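Local coordinates for protein CocE/NonD family hydrolase (Staphylococcus aureus subsp. aureus COL, PDB 3III) that is probably a serine hydrolase of the CocE/NonD family, cleaving ester or amide bonds, although its natural substrate is not established, at residues L171-T174 against Q175-A179; D245-W248 against K249-V253. One frame throughout, in Å; residues are numbered along the deposited sequence.

Both contacts are local and lie in the part of the chain matching the S15 peptidase family. Contact 1 is one stretch of helix 170-179, buried next to the central mixed sheet. Contact 2 lies further out, where the short helix 246-249 runs into a loop, and several of its residues are exposed. Main-chain helix bonds dominate contact 1, and the amide of Q175 adds one more. Contact 2 is more polar and varied, with an N-cap, a β turn, a water bridge and an arginine beside aromatic rings. The two meet mainly at W177, which packs on Q250, R251 and V253; W176 O also touches V253. The outer loop thus rests on the buried helix.

Contact 1: residues L171-T174 against Q175-A179; sequences LAVT and QWWVA
Q175 reaches back along its own helix to L171. Its NE2 gives a hydrogen bond to L171 O at 2.9 Å. The carbonyl oxygen lies close to the amide plane of Q175, while the donor is tilted 30° from the carbonyl plane. Q175 CG stands beside its backbone N (chi1 -61°), which leads the chain back over the previous turn and sets Q175 CG 3.2 Å from L171 O. Both ends of this amide have further partners: NE2 also bonds to I190 O, and OE1 to T165 OG1. They fix the rotation of the buried amide.

The tight part is the backbone. W177 N reaches V173 O at 3.1 Å in an almost straight bond, and V178 N reaches T174 O at 2.9 Å. A172 O takes W176 N at 3.2 Å and a weak bond from Q175 N. T174 OG1 turns instead to A73 O and Y170 O.

The V173 and W177 side chains are looser neighbours. They run side by side, and V173 CG1 meets W177 CD1 only at 4.1 Å. This side is buried too: V173 touches W138, and W177 touches K140 and V253. W176 leaves on another face, with NE1 bonded to G194 O.

Helix 170-179 joins parallel strands 162-168 and 186-192. This β-α-β crossover is typical of the α/β-hydrolase fold, where the helix in this place normally follows the nucleophile elbow.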
# COMPACT_ATOMS: atom_id res chain seq x y z
N LEU A 171 0.41 -6.63 7.78
CA LEU A 171 1.59 -6.67 8.62
C LEU A 171 2.41 -5.36 8.60
O LEU A 171 3.30 -5.16 9.45
CB LEU A 171 2.46 -7.90 8.28
CG LEU A 171 1.85 -9.32 8.43
CD1 LEU A 171 0.73 -9.64 7.50
CD2 LEU A 171 3.02 -10.32 8.25
N ALA A 172 2.20 -4.54 7.57
CA ALA A 172 2.75 -3.18 7.47
C ALA A 172 1.84 -2.15 8.11
O ALA A 172 2.31 -1.25 8.84
CB ALA A 172 3.05 -2.81 5.99
N VAL A 173 0.53 -2.24 7.84
CA VAL A 173 -0.42 -1.26 8.41
C VAL A 173 -0.35 -1.28 9.95
O VAL A 173 -0.32 -0.22 10.60
CB VAL A 173 -1.89 -1.54 7.98
CG1 VAL A 173 -2.89 -0.49 8.61
CG2 VAL A 173 -2.03 -1.62 6.46
N THR A 174 -0.27 -2.47 10.53
CA THR A 174 -0.18 -2.59 11.99
C THR A 174 1.11 -1.97 12.55
O THR A 174 1.15 -1.61 13.72
CB THR A 174 -0.29 -4.04 12.46
OG1 THR A 174 0.67 -4.88 11.78
CG2 THR A 174 -1.68 -4.61 12.22
N GLN A 175 2.15 -1.87 11.73
CA GLN A 175 3.40 -1.18 12.15
C GLN A 175 3.21 0.31 12.18
O GLN A 175 3.63 0.94 13.12
CB GLN A 175 4.54 -1.50 11.23
CG GLN A 175 4.90 -2.99 11.18
CD GLN A 175 6.11 -3.19 10.27
OE1 GLN A 175 7.17 -2.63 10.55
NE2 GLN A 175 5.96 -4.01 9.21
N TRP A 176 2.57 0.90 11.17
CA TRP A 176 2.30 2.33 11.26
C TRP A 176 1.52 2.60 12.54
O TRP A 176 1.80 3.54 13.28
CB TRP A 176 1.48 2.83 10.06
CG TRP A 176 2.16 2.77 8.70
CD1 TRP A 176 1.68 2.11 7.59
CD2 TRP A 176 3.37 3.43 8.28
NE1 TRP A 176 2.54 2.28 6.54
CE2 TRP A 176 3.55 3.13 6.91
CE3 TRP A 176 4.31 4.29 8.91
CZ2 TRP A 176 4.66 3.58 6.17
CZ3 TRP A 176 5.38 4.78 8.15
CH2 TRP A 176 5.55 4.42 6.80
N TRP A 177 0.50 1.81 12.76
CA TRP A 177 -0.29 1.92 13.99
C TRP A 177 0.53 1.83 15.30
O TRP A 177 0.52 2.77 16.11
CB TRP A 177 -1.48 0.92 13.99
CG TRP A 177 -2.73 1.59 13.44
CD1 TRP A 177 -3.35 1.35 12.25
CD2 TRP A 177 -3.49 2.64 14.07
NE1 TRP A 177 -4.43 2.15 12.11
CE2 TRP A 177 -4.54 2.97 13.20
CE3 TRP A 177 -3.37 3.34 15.27
CZ2 TRP A 177 -5.46 3.97 13.51
CZ3 TRP A 177 -4.29 4.31 15.59
CH2 TRP A 177 -5.32 4.62 14.72
N VAL A 178 1.23 0.72 15.52
CA VAL A 178 1.91 0.56 16.84
C VAL A 178 3.03 1.60 17.01
O VAL A 178 3.26 2.13 18.10
CB VAL A 178 2.40 -0.90 17.06
CG1 VAL A 178 3.67 -1.23 16.22
CG2 VAL A 178 2.61 -1.18 18.52
N ALA A 179 3.70 1.96 15.92
CA ALA A 179 4.78 2.95 15.98
C ALA A 179 4.25 4.33 16.40
O ALA A 179 4.99 5.12 17.03
CB ALA A 179 5.56 3.05 14.65

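Contact 2: residues D245-W248 against K249-V253; sequences DDFW and KQRQV
F247 swings its ring away from its backbone N (chi1 178°), and the R251 chain bends at both chi2 and chi3. These turns bring NH1 of the R251 guanidinium obliquely to the F247 ring near CZ. R251 NH1 comes to 3.5 Å from F247 CZ. The two planes are 57° apart. Water 1 ties the same pair together: it donates to F247 O at 2.8 Å and accepts from R251 NH1 at 3.1 Å, lying at the edge of the guanidinium. R251 NH2 is held by a salt bridge to E232 and a bond to P137 O. The aliphatic part of R251 passes W248, with R251 CG 4.1 Å from W248 CE3.

The segments form a short capped helix that ends in a turn. D245 is the N-cap, and its OD1 accepts from W248 N at 3.3 Å. Its OD2 bonds to H241 ND1. K249 N closes the first helical turn on D245 O at 2.9 Å. A type I β turn then runs from K249 to Q252, and the chain leaves the helix.

R251 N bonds to W248 O at 2.9 Å. On the exposed side, the extended Q250 side chain runs back along the helix and its NE2 reaches D246 O at 3.3 Å, from above the D246 carbonyl plane. The W248 ring lies on the buried side, where NE1 bonds to H241 O and the ring meets Y199. F247 CE2 lies over the centre of one face of W248.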
# COMPACT_ATOMS: atom_id res chain seq x y z
N ASP A 245 -15.72 10.95 9.12
CA ASP A 245 -16.35 11.42 10.35
C ASP A 245 -15.54 10.92 11.57
O ASP A 245 -14.42 10.47 11.41
CB ASP A 245 -17.82 10.95 10.37
CG ASP A 245 -17.97 9.42 10.26
OD1 ASP A 245 -16.95 8.69 10.29
OD2 ASP A 245 -19.13 8.94 10.12
N ASP A 246 -16.08 11.00 12.79
CA ASP A 246 -15.30 10.58 13.95
C ASP A 246 -14.89 9.10 13.87
O ASP A 246 -13.81 8.71 14.32
CB ASP A 246 -16.11 10.76 15.26
CG ASP A 246 -16.33 12.23 15.61
OD1 ASP A 246 -15.70 13.10 14.96
OD2 ASP A 246 -17.13 12.53 16.56
N PHE A 247 -15.79 8.26 13.36
CA PHE A 247 -15.45 6.84 13.12
C PHE A 247 -14.18 6.65 12.29
O PHE A 247 -13.22 5.96 12.74
CB PHE A 247 -16.62 6.11 12.44
CG PHE A 247 -16.31 4.67 12.15
CD1 PHE A 247 -16.50 3.71 13.13
CD2 PHE A 247 -15.78 4.30 10.92
CE1 PHE A 247 -16.18 2.39 12.89
CE2 PHE A 247 -15.46 2.99 10.67
CZ PHE A 247 -15.66 2.03 11.66
N TRP A 248 -14.15 7.23 11.11
CA TRP A 248 -13.01 7.07 10.21
C TRP A 248 -11.77 7.83 10.66
O TRP A 248 -10.67 7.39 10.34
CB TRP A 248 -13.35 7.46 8.76
CG TRP A 248 -14.26 6.45 8.06
CD1 TRP A 248 -15.51 6.68 7.57
CD2 TRP A 248 -14.00 5.07 7.86
NE1 TRP A 248 -16.00 5.54 6.97
CE2 TRP A 248 -15.10 4.54 7.16
CE3 TRP A 248 -12.91 4.23 8.12
CZ2 TRP A 248 -15.15 3.18 6.76
CZ3 TRP A 248 -12.98 2.90 7.74
CH2 TRP A 248 -14.11 2.38 7.11
N LYS A 249 -11.93 8.96 11.37
CA LYS A 249 -10.76 9.66 11.91
C LYS A 249 -9.97 8.78 12.87
O LYS A 249 -8.76 8.89 12.94
CB LYS A 249 -11.17 10.99 12.60
CG LYS A 249 -11.63 12.08 11.61
CD LYS A 249 -12.32 13.29 12.26
CE LYS A 249 -12.74 14.28 11.19
NZ LYS A 249 -13.32 15.49 11.79
N GLN A 250 -10.64 7.89 13.59
CA GLN A 250 -9.95 6.92 14.46
C GLN A 250 -9.24 5.82 13.68
O GLN A 250 -8.51 5.00 14.30
CB GLN A 250 -10.95 6.28 15.41
CG GLN A 250 -11.52 7.26 16.38
CD GLN A 250 -12.54 6.61 17.25
OE1 GLN A 250 -12.22 5.73 18.04
NE2 GLN A 250 -13.79 7.05 17.15
N ARG A 251 -9.41 5.79 12.34
CA ARG A 251 -8.72 4.81 11.48
C ARG A 251 -7.71 5.45 10.50
O ARG A 251 -7.29 4.83 9.50
CB ARG A 251 -9.70 3.92 10.71
CG ARG A 251 -10.83 3.29 11.54
CD ARG A 251 -10.30 2.36 12.61
NE ARG A 251 -10.40 0.94 12.28
CZ ARG A 251 -11.50 0.19 12.46
NH1 ARG A 251 -12.64 0.76 12.92
NH2 ARG A 251 -11.49 -1.10 12.16
N GLN A 252 -7.34 6.67 10.84
CA GLN A 252 -6.27 7.38 10.23
C GLN A 252 -5.13 7.47 11.25
O GLN A 252 -5.25 8.10 12.29
CB GLN A 252 -6.67 8.78 9.80
CG GLN A 252 -5.55 9.65 9.21
CD GLN A 252 -5.96 11.07 9.01
OE1 GLN A 252 -5.96 11.82 9.97
NE2 GLN A 252 -6.33 11.47 7.76
N VAL A 253 -4.02 6.79 10.96
CA VAL A 253 -2.91 6.81 11.90
C VAL A 253 -2.37 8.25 12.07
O VAL A 253 -2.12 8.91 11.04
CB VAL A 253 -1.73 5.89 11.40
CG1 VAL A 253 -0.50 5.99 12.37
CG2 VAL A 253 -2.21 4.42 11.21
O HOH W 1 -13.27 3.55 14.17